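Local coordinates for protein S3-RNase (Pyrus pyrifolia, PDB 1IQQ) that cleaves RNA as a T2-family ribonuclease of the pear pistil, where it serves gametophytic self-incompatibility, the rejection of self pollen, at residues E65-N70 with K108-K113; P94-D97 with H101-E104; T168-K173 with I179-P184. All blocks are in the same frame, centred on the assembly; numbering follows the deposited sequence.

Contact 1: residues E65-N70 with K108-K113; sequences EIIWPN and KMYISK. With NAG (2-acetamido-2-deoxy-beta-D-glucopyranose), chain B.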
loop_
_atom_site.group_PDB
_atom_site.type_symbol
_atom_site.label_atom_id
_atom_site.label_comp_id
_atom_site.label_asym_id
_atom_site.label_seq_id
_atom_site.Cartn_x
_atom_site.Cartn_y
_atom_site.Cartn_z
ATOM N N GLU A 65 11.759 1.464 -8.662
ATOM C CA GLU A 65 11.224 0.801 -9.852
ATOM C C GLU A 65 10.705 -0.596 -9.505
ATOM O O GLU A 65 9.800 -1.084 -10.165
ATOM C CB GLU A 65 12.342 0.682 -10.940
ATOM C CG GLU A 65 12.603 1.955 -11.669
ATOM C CD GLU A 65 13.812 1.861 -12.600
ATOM O OE1 GLU A 65 13.982 2.826 -13.370
ATOM O OE2 GLU A 65 14.584 0.861 -12.539
ATOM N N ILE A 66 11.342 -1.208 -8.511
ATOM C CA ILE A 66 10.988 -2.548 -8.052
ATOM C C ILE A 66 9.953 -2.564 -6.940
ATOM O O ILE A 66 9.042 -3.402 -6.990
ATOM C CB ILE A 66 12.265 -3.322 -7.585
ATOM C CG1 ILE A 66 13.192 -3.496 -8.789
ATOM C CG2 ILE A 66 11.912 -4.723 -6.925
ATOM C CD1 ILE A 66 14.620 -3.920 -8.355
ATOM N N ILE A 67 10.035 -1.608 -6.013
ATOM C CA ILE A 67 9.191 -1.661 -4.796
ATOM C C ILE A 67 8.003 -0.754 -4.951
ATOM O O ILE A 67 6.943 -1.012 -4.310
ATOM C CB ILE A 67 10.050 -1.206 -3.561
ATOM C CG1 ILE A 67 11.054 -2.315 -3.232
ATOM C CG2 ILE A 67 9.158 -0.920 -2.316
ATOM C CD1 ILE A 67 12.133 -1.808 -2.298
ATOM N N TRP A 68 8.092 0.258 -5.776
ATOM C CA TRP A 68 7.001 1.232 -5.926
ATOM C C TRP A 68 6.806 1.661 -7.383
ATOM O O TRP A 68 6.782 2.831 -7.709
ATOM C CB TRP A 68 7.256 2.490 -5.070
ATOM C CG TRP A 68 6.030 3.352 -4.799
ATOM C CD1 TRP A 68 4.836 3.345 -5.471
ATOM C CD2 TRP A 68 5.902 4.317 -3.746
ATOM N NE1 TRP A 68 3.944 4.266 -4.863
ATOM C CE2 TRP A 68 4.596 4.861 -3.814
ATOM C CE3 TRP A 68 6.783 4.767 -2.742
ATOM C CZ2 TRP A 68 4.152 5.833 -2.911
ATOM C CZ3 TRP A 68 6.355 5.739 -1.823
ATOM C CH2 TRP A 68 5.033 6.258 -1.916
ATOM N N PRO A 69 6.637 0.672 -8.289
ATOM C CA PRO A 69 6.418 1.081 -9.701
ATOM C C PRO A 69 5.057 1.726 -9.944
ATOM O O PRO A 69 4.099 1.489 -9.229
ATOM C CB PRO A 69 6.463 -0.263 -10.452
ATOM C CG PRO A 69 5.930 -1.268 -9.363
ATOM C CD PRO A 69 6.685 -0.800 -8.144
ATOM N N ASN A 70 4.962 2.563 -10.985
ATOM C CA ASN A 70 3.680 3.047 -11.513
ATOM C C ASN A 70 3.344 1.854 -12.427
ATOM O O ASN A 70 3.957 1.655 -13.490
ATOM C CB ASN A 70 3.919 4.303 -12.401
ATOM C CG ASN A 70 2.687 4.751 -13.095
ATOM O OD1 ASN A 70 1.744 3.987 -13.258
ATOM N ND2 ASN A 70 2.704 5.983 -13.586
ATOM N N LYS A 108 12.668 0.909 3.657
ATOM C CA LYS A 108 12.999 0.331 4.976
ATOM C C LYS A 108 11.808 -0.481 5.509
ATOM O O LYS A 108 11.973 -1.584 6.080
ATOM C CB LYS A 108 13.373 1.408 5.980
ATOM C CG LYS A 108 14.156 0.813 7.141
ATOM C CD LYS A 108 14.765 1.936 7.901
ATOM C CE LYS A 108 13.712 2.577 8.719
ATOM N NZ LYS A 108 13.756 1.879 10.017
ATOM N N MET A 109 10.593 0.048 5.332
ATOM C CA MET A 109 9.431 -0.718 5.810
ATOM C C MET A 109 9.245 -1.991 4.992
ATOM O O MET A 109 9.043 -3.095 5.557
ATOM C CB MET A 109 8.162 0.158 5.676
ATOM C CG MET A 109 8.180 1.331 6.653
ATOM S SD MET A 109 6.848 2.482 6.187
ATOM C CE MET A 109 6.976 3.486 7.625
ATOM N N TYR A 110 9.269 -1.867 3.673
ATOM C CA TYR A 110 9.002 -3.000 2.818
ATOM C C TYR A 110 10.051 -4.110 2.885
ATOM O O TYR A 110 9.719 -5.304 2.898
ATOM C CB TYR A 110 8.881 -2.479 1.353
ATOM C CG TYR A 110 8.347 -3.462 0.365
ATOM C CD1 TYR A 110 6.976 -3.557 0.105
ATOM C CD2 TYR A 110 9.178 -4.246 -0.375
ATOM C CE1 TYR A 110 6.458 -4.389 -0.842
ATOM C CE2 TYR A 110 8.688 -5.122 -1.367
ATOM C CZ TYR A 110 7.308 -5.171 -1.589
ATOM O OH TYR A 110 6.851 -5.986 -2.605
ATOM N N ILE A 111 11.333 -3.719 2.887
ATOM C CA ILE A 111 12.423 -4.688 2.851
ATOM C C ILE A 111 12.948 -4.966 4.260
ATOM O O ILE A 111 12.660 -6.033 4.854
ATOM C CB ILE A 111 13.594 -4.124 1.953
ATOM C CG1 ILE A 111 13.140 -3.963 0.509
ATOM C CG2 ILE A 111 14.842 -5.071 2.064
ATOM C CD1 ILE A 111 12.595 -5.259 -0.127
ATOM N N SER A 112 13.627 -4.030 4.896
ATOM C CA SER A 112 14.236 -4.282 6.200
ATOM C C SER A 112 13.296 -4.784 7.266
ATOM O O SER A 112 13.619 -5.755 8.013
ATOM C CB SER A 112 14.922 -3.008 6.677
ATOM O OG SER A 112 15.440 -3.178 7.980
ATOM N N LYS A 113 12.124 -4.166 7.334
ATOM C CA LYS A 113 11.148 -4.538 8.349
ATOM C C LYS A 113 10.212 -5.629 7.888
ATOM O O LYS A 113 9.226 -5.909 8.572
ATOM C CB LYS A 113 10.359 -3.310 8.794
ATOM C CG LYS A 113 11.299 -2.217 9.368
ATOM C CD LYS A 113 10.486 -1.330 10.231
ATOM C CE LYS A 113 11.312 -0.267 10.897
ATOM N NZ LYS A 113 10.429 0.637 11.689
HETATM C C1 NAG B . 8.035 -9.678 -1.891
HETATM C C2 NAG B . 9.405 -9.751 -2.623
HETATM C C3 NAG B . 9.272 -10.803 -3.739
HETATM C C4 NAG B . 8.857 -12.171 -3.183
HETATM C C5 NAG B . 7.562 -11.974 -2.375
HETATM C C6 NAG B . 7.070 -13.188 -1.661
HETATM C C7 NAG B . 10.948 -7.899 -3.009
HETATM C C8 NAG B . 11.283 -6.688 -3.833
HETATM N N2 NAG B . 9.742 -8.477 -3.228
HETATM O O3 NAG B . 10.561 -10.901 -4.375
HETATM O O4 NAG B . 8.542 -13.043 -4.287
HETATM O O5 NAG B . 7.792 -10.974 -1.360
HETATM O O6 NAG B . 8.056 -13.737 -0.773
HETATM O O7 NAG B . 11.749 -8.309 -2.158
#

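Contact 2: residues P94-D97 with H101-E104; sequences PTID and HYFE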
loop_
_atom_site.group_PDB
_atom_site.type_symbol
_atom_site.label_atom_id
_atom_site.label_comp_id
_atom_site.label_asym_id
_atom_site.label_seq_id
_atom_site.Cartn_x
_atom_site.Cartn_y
_atom_site.Cartn_z
ATOM N N PRO A 94 8.285 15.875 11.385
ATOM C CA PRO A 94 9.661 15.629 11.008
ATOM C C PRO A 94 9.978 14.153 10.925
ATOM O O PRO A 94 11.081 13.832 10.590
ATOM C CB PRO A 94 10.438 16.349 12.130
ATOM C CG PRO A 94 9.615 15.985 13.252
ATOM C CD PRO A 94 8.200 16.219 12.816
ATOM N N THR A 95 9.023 13.256 11.286
ATOM C CA THR A 95 9.293 11.807 11.194
ATOM C C THR A 95 9.801 11.508 9.788
ATOM O O THR A 95 10.759 10.805 9.634
ATOM C CB THR A 95 8.063 11.020 11.454
ATOM O OG1 THR A 95 7.693 11.242 12.842
ATOM C CG2 THR A 95 8.345 9.481 11.364
ATOM N N ILE A 96 9.146 12.103 8.783
ATOM C CA ILE A 96 9.658 12.025 7.383
ATOM C C ILE A 96 10.384 13.402 7.139
ATOM O O ILE A 96 9.723 14.434 7.171
ATOM C CB ILE A 96 8.454 11.906 6.398
ATOM C CG1 ILE A 96 7.601 10.647 6.741
ATOM C CG2 ILE A 96 9.001 11.914 4.934
ATOM C CD1 ILE A 96 8.323 9.323 6.652
ATOM N N ASP A 97 11.703 13.359 6.952
ATOM C CA ASP A 97 12.454 14.617 6.873
ATOM C C ASP A 97 12.440 15.339 5.543
ATOM O O ASP A 97 12.472 16.554 5.496
ATOM C CB ASP A 97 13.894 14.327 7.269
ATOM C CG ASP A 97 14.727 15.596 7.410
ATOM O OD1 ASP A 97 14.629 16.272 8.472
ATOM O OD2 ASP A 97 15.494 15.868 6.477
ATOM N N HIS A 101 14.320 10.890 2.208
ATOM C CA HIS A 101 14.041 10.155 3.425
ATOM C C HIS A 101 12.682 9.486 3.360
ATOM O O HIS A 101 12.503 8.384 3.873
ATOM C CB HIS A 101 14.161 11.126 4.635
ATOM C CG HIS A 101 13.909 10.479 5.968
ATOM N ND1 HIS A 101 14.602 9.368 6.421
ATOM C CD2 HIS A 101 13.082 10.848 6.950
ATOM C CE1 HIS A 101 14.195 9.085 7.658
ATOM N NE2 HIS A 101 13.283 9.973 8.000
ATOM N N TYR A 102 11.727 10.145 2.719
ATOM C CA TYR A 102 10.404 9.532 2.558
ATOM C C TYR A 102 10.484 8.207 1.792
ATOM O O TYR A 102 9.939 7.167 2.247
ATOM C CB TYR A 102 9.511 10.500 1.749
ATOM C CG TYR A 102 8.132 10.028 1.444
ATOM C CD1 TYR A 102 7.267 9.604 2.487
ATOM C CD2 TYR A 102 7.630 10.048 0.109
ATOM C CE1 TYR A 102 5.920 9.210 2.224
ATOM C CE2 TYR A 102 6.337 9.669 -0.158
ATOM C CZ TYR A 102 5.458 9.244 0.890
ATOM O OH TYR A 102 4.162 8.883 0.639
ATOM N N PHE A 103 11.155 8.190 0.666
ATOM C CA PHE A 103 11.253 6.985 -0.106
ATOM C C PHE A 103 12.165 5.970 0.570
ATOM O O PHE A 103 11.902 4.777 0.488
ATOM C CB PHE A 103 11.715 7.371 -1.513
ATOM C CG PHE A 103 10.652 8.077 -2.310
ATOM C CD1 PHE A 103 9.414 7.476 -2.599
ATOM C CD2 PHE A 103 10.869 9.400 -2.765
ATOM C CE1 PHE A 103 8.449 8.205 -3.290
ATOM C CE2 PHE A 103 9.902 10.103 -3.463
ATOM C CZ PHE A 103 8.678 9.506 -3.719
ATOM N N GLU A 104 13.243 6.437 1.202
ATOM C CA GLU A 104 14.099 5.472 1.942
ATOM C C GLU A 104 13.312 4.856 3.077
ATOM O O GLU A 104 13.509 3.680 3.393
ATOM C CB GLU A 104 15.325 6.220 2.496
ATOM C CG GLU A 104 16.306 6.623 1.416
ATOM C CD GLU A 104 17.239 7.759 1.837
ATOM O OE1 GLU A 104 17.170 8.221 3.012
ATOM O OE2 GLU A 104 18.034 8.192 0.942
#

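Contact 3: residues T168-K173 with I179-P184; sequences TLCSDK and IDCPHP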
loop_
_atom_site.group_PDB
_atom_site.type_symbol
_atom_site.label_atom_id
_atom_site.label_comp_id
_atom_site.label_asym_id
_atom_site.label_seq_id
_atom_site.Cartn_x
_atom_site.Cartn_y
_atom_site.Cartn_z
ATOM N N THR A 168 -3.522 -2.513 3.627
ATOM C CA THR A 168 -2.883 -1.428 4.301
ATOM C C THR A 168 -2.515 -1.829 5.703
ATOM O O THR A 168 -3.332 -2.423 6.445
ATOM C CB THR A 168 -3.872 -0.245 4.415
ATOM O OG1 THR A 168 -4.182 0.219 3.093
ATOM C CG2 THR A 168 -3.279 0.921 5.290
ATOM N N LEU A 169 -1.270 -1.549 6.099
ATOM C CA LEU A 169 -0.775 -1.751 7.464
ATOM C C LEU A 169 -0.705 -0.357 8.081
ATOM O O LEU A 169 -0.108 0.546 7.489
ATOM C CB LEU A 169 0.645 -2.379 7.458
ATOM C CG LEU A 169 0.764 -3.566 6.556
ATOM C CD1 LEU A 169 2.177 -4.121 6.736
ATOM C CD2 LEU A 169 -0.222 -4.653 6.955
ATOM N N CYS A 170 -1.302 -0.141 9.251
ATOM C CA CYS A 170 -1.301 1.171 9.889
ATOM C C CYS A 170 -0.312 1.199 11.039
ATOM O O CYS A 170 -0.042 0.146 11.690
ATOM C CB CYS A 170 -2.712 1.512 10.401
ATOM S SG CYS A 170 -3.848 1.699 9.000
ATOM N N SER A 171 0.292 2.371 11.281
ATOM C CA SER A 171 1.267 2.510 12.373
ATOM C C SER A 171 1.096 3.801 13.045
ATOM O O SER A 171 0.345 4.678 12.541
ATOM C CB SER A 171 2.702 2.311 11.819
ATOM O OG SER A 171 2.997 3.206 10.737
ATOM N N ASP A 172 1.694 3.915 14.229
ATOM C CA ASP A 172 1.596 5.124 15.005
ATOM C C ASP A 172 2.322 6.321 14.425
ATOM O O ASP A 172 2.926 6.239 13.386
ATOM C CB ASP A 172 1.961 4.799 16.504
ATOM C CG ASP A 172 3.398 4.513 16.730
ATOM O OD1 ASP A 172 4.255 4.826 15.896
ATOM O OD2 ASP A 172 3.702 3.971 17.858
ATOM N N LYS A 173 2.192 7.461 15.102
ATOM C CA LYS A 173 2.767 8.676 14.561
ATOM C C LYS A 173 4.263 8.582 14.233
ATOM O O LYS A 173 4.760 9.230 13.293
ATOM C CB LYS A 173 2.423 9.852 15.502
ATOM C CG LYS A 173 2.702 11.207 14.821
ATOM C CD LYS A 173 2.049 12.316 15.651
ATOM C CE LYS A 173 2.293 13.669 15.001
ATOM N NZ LYS A 173 1.314 14.749 15.383
ATOM N N ILE A 179 -0.593 -0.112 14.553
ATOM C CA ILE A 179 -1.852 0.096 15.227
ATOM C C ILE A 179 -2.932 -0.473 14.351
ATOM O O ILE A 179 -2.727 -0.713 13.171
ATOM C CB ILE A 179 -2.201 1.559 15.486
ATOM C CG1 ILE A 179 -2.379 2.350 14.167
ATOM C CG2 ILE A 179 -1.133 2.185 16.392
ATOM C CD1 ILE A 179 -2.829 3.749 14.405
ATOM N N ASP A 180 -4.104 -0.738 14.944
ATOM C CA ASP A 180 -5.217 -1.196 14.104
ATOM C C ASP A 180 -5.599 -0.037 13.155
ATOM O O ASP A 180 -5.634 1.149 13.527
ATOM C CB ASP A 180 -6.456 -1.504 14.977
ATOM C CG ASP A 180 -6.307 -2.721 15.851
ATOM O OD1 ASP A 180 -5.588 -3.668 15.531
ATOM O OD2 ASP A 180 -7.033 -2.699 16.895
ATOM N N CYS A 181 -5.964 -0.378 11.900
ATOM C CA CYS A 181 -6.393 0.629 10.957
ATOM C C CYS A 181 -7.838 1.041 11.295
ATOM O O CYS A 181 -8.708 0.188 11.450
ATOM C CB CYS A 181 -6.386 0.067 9.546
ATOM S SG CYS A 181 -4.737 -0.180 8.806
ATOM N N PRO A 182 -8.077 2.351 11.435
ATOM C CA PRO A 182 -9.420 2.835 11.735
ATOM C C PRO A 182 -10.156 2.945 10.346
ATOM O O PRO A 182 -9.550 2.778 9.302
ATOM C CB PRO A 182 -9.139 4.174 12.453
ATOM C CG PRO A 182 -7.896 4.772 11.707
ATOM C CD PRO A 182 -7.046 3.434 11.458
ATOM N N HIS A 183 -11.427 3.154 10.333
ATOM C CA HIS A 183 -12.081 3.354 9.056
ATOM C C HIS A 183 -12.095 2.296 7.938
ATOM O O HIS A 183 -11.750 2.589 6.754
ATOM C CB HIS A 183 -11.630 4.679 8.469
ATOM C CG HIS A 183 -11.544 5.756 9.506
ATOM N ND1 HIS A 183 -12.491 5.865 10.507
ATOM C CD2 HIS A 183 -10.650 6.741 9.719
ATOM C CE1 HIS A 183 -12.183 6.880 11.290
ATOM N NE2 HIS A 183 -11.071 7.429 10.837
ATOM N N PRO A 184 -12.481 1.057 8.274
ATOM C CA PRO A 184 -12.555 0.022 7.238
ATOM C C PRO A 184 -13.743 0.401 6.342
ATOM O O PRO A 184 -14.637 1.188 6.753
ATOM C CB PRO A 184 -12.916 -1.259 8.009
ATOM C CG PRO A 184 -13.403 -0.776 9.336
ATOM C CD PRO A 184 -12.587 0.440 9.615
HETATM O O HOH W 1 -2.572 -2.183 10.829
#

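Contact 1: residues E65-N70 with K108-K113
The ring of Tyr110 has the CG2 methyl of Ile67 over one face, while at its edge, in or near the ring plane, lie CD1 of Ile111 and the acetamido methyl C8 of the N-acetylglucosamine. This is helix-to-helix packing in the alpha+beta fold of the RNase T2 family: the last turn of helix 58-67 meets the last turn of helix 99-112, and Val32 of strand 30-38 touches both Ile67 and Tyr110 from the sheet. Ile67 CG2 stands 4.0 Å from the centroid of the Tyr110 ring and 22° off its normal, a CH-pi contact displaced toward the CG rim, so that CG of Tyr110 is the nearest ring atom. The two side chains run antiparallel, each passing the other. In Tyr110, CG is anti to the backbone N (chi1 -169°), which sends the ring alongside Ile67 and on toward strand 30-38, where OH is hydrogen-bonded to the carbonyl of Phe30. Tyrosine thus suits a place that is apolar over the face that Ile67 meets but needs a polar end to meet a backbone oxygen. The branched isoleucine serves two neighbours: CG2 and CG1 lie against the ring, while CD1 reaches Ile111, with CD1 of Ile67 3.7 Å from CG1 of Ile111. Ile111 is exposed, and its CD1 meets the acetamido carbonyl of the sugar. The acetamido group settles among these side chains by van der Waals contact: its carbonyl O7 is 3.8 Å from CD1 of Ile111, its C8 methyl lies 3.9 Å from CE2 of Tyr110, and the same methyl approaches CG2 of Ile66 to 3.7 Å.

Contact 2: residues P94-D97 with H101-E104
The carbonyl oxygen of Thr95 accepts a hydrogen bond from the imidazole of His101, with NE2 of His101 3.1 Å from O of Thr95. The acceptor lies near the ring plane, at the edge, and the donor lies in the carbonyl plane, but the N-H...O angle of 135° makes the bond distinctly bent. Histidine suits the place because an in-plane ring N-H at its edge can reach a peptide oxygen. With CG anti to the backbone N (chi1 -179°), its ring reaches back from the first turn of helix 99-112 with its edge toward the loop that precedes it. CB of Asp97 lies 3.6 Å from CD2 of His101, while the carboxylate of Asp97 leads elsewhere. On the buried side the contact is apolar. CG2 of Ile96 presses on the root of the Tyr102 side chain, 3.5 Å from CB of Tyr102, and the two side chains cross obliquely. Ile96 also touches Phe4 of strand 3-10 and Trp85 of helix 77-89, so a branched aliphatic residue fills the corner between loop, sheet and helix. Tyr102 passes inward from Ile96, and its OH is hydrogen-bonded to the carbonyl of Leu35. Its side chain also neighbours those of the active-site residues His88 and Glu84, the nearest side-chain atoms being about 4 Å apart in each case. The arrangement is that of a loop folded back on the start of the helix it leads into, here flanking the catalytic helix 77-89 of an RNase T2 fold.

Contact 3: residues T168-K173 with I179-P184
Both cysteines, Cys170 and Cys181, turn SG anti to their own carbonyl carbon, and this brings the two sulfurs together in a disulfide. The SG-SG bond between Cys170 and Cys181 is 2.1 Å long, and its chi3 of 103° turns the two CB-SG bonds roughly at right angles about it, in the normal disulfide range. SG of Cys181 also lies against the strand backbone, 3.5 Å from O of Thr168, and the CG2 methyl of Thr168 comes up beside the same sulfur. Next to this covalent link the backbones meet directly: N of Ile179 donates to O of Cys170 at 2.9 Å, nearly straight at the hydrogen (164°) though the donor stands above the carbonyl plane. The N-H of Cys170 is joined to O of Ile179 through a water, which accepts from Cys170 N at 2.9 Å and donates to Ile179 O. Strand 161-171 lies inside the mixed RNase T2 sheet, antiparallel to strand 3-10, and the chain after strand 178-179 veers off this strand so that the cysteine link and the water take over from regular pairing. Ile179 has CG1 between its backbone N and carbonyl carbon (chi1 63°), which brings CG1 against Cys170, 3.9 Å from its CB, and carries CD1 to the carbonyl of Ser171; CG2 reaches CB of Asp172. Isoleucine, branched at CB, can thus touch three successive residues. With alanine in place of Ile179, CB of Cys170, the carbonyl of Ser171 and CB of Asp172 would probably all lose the aliphatic branches that now lie against them. At the far end of the contact, CD of Pro182 approaches SG of Cys170 at 4.4 Å.

How the contacts relate
Contacts 1 and 2 share helix 99-112, contact 2 at its start and contact 1 at its end, and they touch through Trp68, whose CZ3 is 3.6 Å from CE1 of Phe103. Contact 1 is the more buried and purely apolar across its segments, as two helices packed beside the sheet would favour, with a glycan at its margin. Contact 2, farther from the centre of the chain and only partly buried, mixes one side-chain-to-backbone hydrogen bond with an aliphatic patch. Contact 3, also partly buried, joins the end of a sheet strand to the loop that follows strand 178-179 and relies on a disulfide, a backbone bond and a water; it meets contact 2 where Thr95 packs against Lys173.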